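Local atomic coordinates of prolyl-tRNA synthetase (PDB entry 6NAB), a protein that probably catalyses the ATP-dependent attachment of proline to its cognate tRNA, as a class II aminoacyl-tRNA synthetase. Residues K205-E210 with L476-D481. Numbering follows the deposited sequence. Where two conformers were deposited one is given.
Sequences KGTKTE and LCVPLD
Thr-207 and Val-478 form an antiparallel hydrogen-bonded pair: Val-478 N gives a nearly straight bond to Thr-207 O (2.7 Å), while Thr-207 N bonds Val-478 O at 3.0 Å. Two residues along, past the non-hydrogen-bonded pair of Gly-206 and Pro-479, Leu-480 N bonds Lys-205 O (3.1 Å), and that carbonyl also receives water 1, which accepts from Asp-481 N. Water 2 links Thr-207 OG1 to Val-478 O. At the other end Lys-208, bent at its second torsion (chi2 -66°), folds back so that NZ meets Leu-476 O at 3.0 Å in the carbonyl plane; the same ammonium forms a salt bridge with Glu-224, bridging strands 474-479 and 219-227.

Apolar contact comes from Leu-480, which spreads over the backbone, CD1 against Lys-205 CB (3.8 Å) and CD2 against Thr-207 CG2 (3.7 Å), with Phe-185 and Leu-188 of helix 177-198 also touching it. Backbone packing is close at Gly-206, whose CA lies against Val-478 O (3.2 Å) and Cys-477 SG. Beyond the bridge comes a classic beta bulge, Leu-476 and Cys-477 set together opposite Leu-508. This short antiparallel pairing joins the class II synthetase core, near the bound AMP, to the C-terminal prolyl-tRNA synthetase domain.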
loop_
_atom_site.group_PDB
_atom_site.type_symbol
_atom_site.label_atom_id
_atom_site.label_comp_id
_atom_site.label_asym_id
_atom_site.label_seq_id
_atom_site.Cartn_x
_atom_site.Cartn_y
_atom_site.Cartn_z
ATOM N N LYS B 205 20.994 -0.414 -19.097
ATOM C CA LYS B 205 20.519 0.960 -18.982
ATOM C C LYS B 205 20.626 1.654 -20.329
ATOM O O LYS B 205 21.607 1.485 -21.045
ATOM C CB LYS B 205 21.340 1.745 -17.960
ATOM C CG LYS B 205 21.199 1.302 -16.498
ATOM C CD LYS B 205 22.170 2.140 -15.678
ATOM C CE LYS B 205 22.147 1.784 -14.208
ATOM N NZ LYS B 205 23.117 2.660 -13.485
ATOM N N GLY B 206 19.621 2.448 -20.659
ATOM C CA GLY B 206 19.687 3.189 -21.900
ATOM C C GLY B 206 18.642 4.279 -21.913
ATOM O O GLY B 206 17.861 4.437 -20.976
ATOM N N THR B 207 18.661 5.054 -22.985
ATOM C CA THR B 207 17.644 6.066 -23.209
ATOM C C THR B 207 16.694 5.584 -24.295
ATOM O O THR B 207 17.113 4.948 -25.272
ATOM C CB THR B 207 18.259 7.415 -23.613
ATOM O OG1 THR B 207 19.052 7.245 -24.791
ATOM C CG2 THR B 207 19.118 7.979 -22.491
ATOM N N LYS B 208 15.408 5.874 -24.112
ATOM C CA LYS B 208 14.438 5.578 -25.161
ATOM C C LYS B 208 14.612 6.546 -26.332
ATOM O O LYS B 208 14.998 7.709 -26.158
ATOM C CB LYS B 208 13.008 5.673 -24.628
ATOM C CG LYS B 208 12.644 4.626 -23.587
ATOM C CD LYS B 208 12.632 3.233 -24.202
ATOM C CE LYS B 208 11.823 2.247 -23.377
ATOM N NZ LYS B 208 11.914 0.865 -23.965
ATOM N N THR B 209 14.307 6.059 -27.539
ATOM C CA THR B 209 14.275 6.938 -28.700
ATOM C C THR B 209 13.074 7.872 -28.619
ATOM O O THR B 209 12.168 7.698 -27.804
ATOM C CB THR B 209 14.203 6.135 -30.002
ATOM O OG1 THR B 209 13.026 5.310 -29.975
ATOM C CG2 THR B 209 15.437 5.274 -30.163
ATOM N N GLU B 210 13.070 8.874 -29.498
ATOM C CA GLU B 210 12.030 9.893 -29.432
ATOM C C GLU B 210 10.653 9.268 -29.550
ATOM O O GLU B 210 9.709 9.691 -28.875
ATOM C CB GLU B 210 12.234 10.938 -30.535
ATOM C CG GLU B 210 13.413 11.857 -30.294
ATOM C CD GLU B 210 13.233 12.706 -29.046
ATOM O OE1 GLU B 210 12.124 13.249 -28.846
ATOM O OE2 GLU B 210 14.200 12.828 -28.266
ATOM N N LEU B 476 14.695 -0.656 -28.451
ATOM C CA LEU B 476 14.626 -0.972 -27.030
ATOM C C LEU B 476 15.214 0.179 -26.221
ATOM O O LEU B 476 14.526 0.784 -25.393
ATOM C CB LEU B 476 15.364 -2.296 -26.763
ATOM C CG LEU B 476 14.853 -3.445 -27.647
ATOM C CD1 LEU B 476 15.630 -4.742 -27.420
ATOM C CD2 LEU B 476 13.348 -3.663 -27.426
ATOM N N CYS B 477 16.462 0.533 -26.505
ATOM C CA CYS B 477 17.091 1.717 -25.929
ATOM C C CYS B 477 18.365 2.022 -26.705
ATOM O O CYS B 477 18.873 1.187 -27.466
ATOM C CB CYS B 477 17.417 1.514 -24.440
ATOM S SG CYS B 477 18.749 0.314 -24.137
ATOM N N VAL B 478 18.856 3.242 -26.529
ATOM C CA VAL B 478 20.228 3.590 -26.882
ATOM C C VAL B 478 21.074 3.389 -25.627
ATOM O O VAL B 478 20.921 4.166 -24.665
ATOM C CB VAL B 478 20.331 5.029 -27.400
ATOM C CG1 VAL B 478 21.791 5.383 -27.663
ATOM C CG2 VAL B 478 19.466 5.210 -28.668
ATOM N N PRO B 479 21.921 2.362 -25.567
ATOM C CA PRO B 479 22.619 2.071 -24.308
ATOM C C PRO B 479 23.459 3.259 -23.848
ATOM O O PRO B 479 24.144 3.909 -24.645
ATOM C CB PRO B 479 23.486 0.858 -24.658
ATOM C CG PRO B 479 22.699 0.162 -25.763
ATOM C CD PRO B 479 22.125 1.301 -26.575
ATOM N N LEU B 480 23.394 3.533 -22.539
ATOM C CA LEU B 480 24.165 4.633 -21.951
ATOM C C LEU B 480 25.652 4.415 -22.123
ATOM O O LEU B 480 26.399 5.355 -22.424
ATOM C CB LEU B 480 23.857 4.763 -20.450
ATOM C CG LEU B 480 22.443 5.091 -19.999
ATOM C CD1 LEU B 480 22.422 5.359 -18.482
ATOM C CD2 LEU B 480 21.871 6.261 -20.769
ATOM N N ASP B 481 26.104 3.188 -21.913
ATOM C CA ASP B 481 27.520 2.838 -21.982
ATOM C C ASP B 481 27.796 2.268 -23.371
ATOM O O ASP B 481 27.435 1.125 -23.664
ATOM C CB ASP B 481 27.874 1.840 -20.885
ATOM C CG ASP B 481 29.360 1.492 -20.861
ATOM O OD1 ASP B 481 30.118 1.966 -21.738
ATOM O OD2 ASP B 481 29.771 0.723 -19.971
HETATM O O HOH W 1 24.307 1.015 -20.916
HETATM O O HOH W 2 21.679 7.075 -24.562
HETATM O O HOH W 3 13.700 3.137 -27.489
#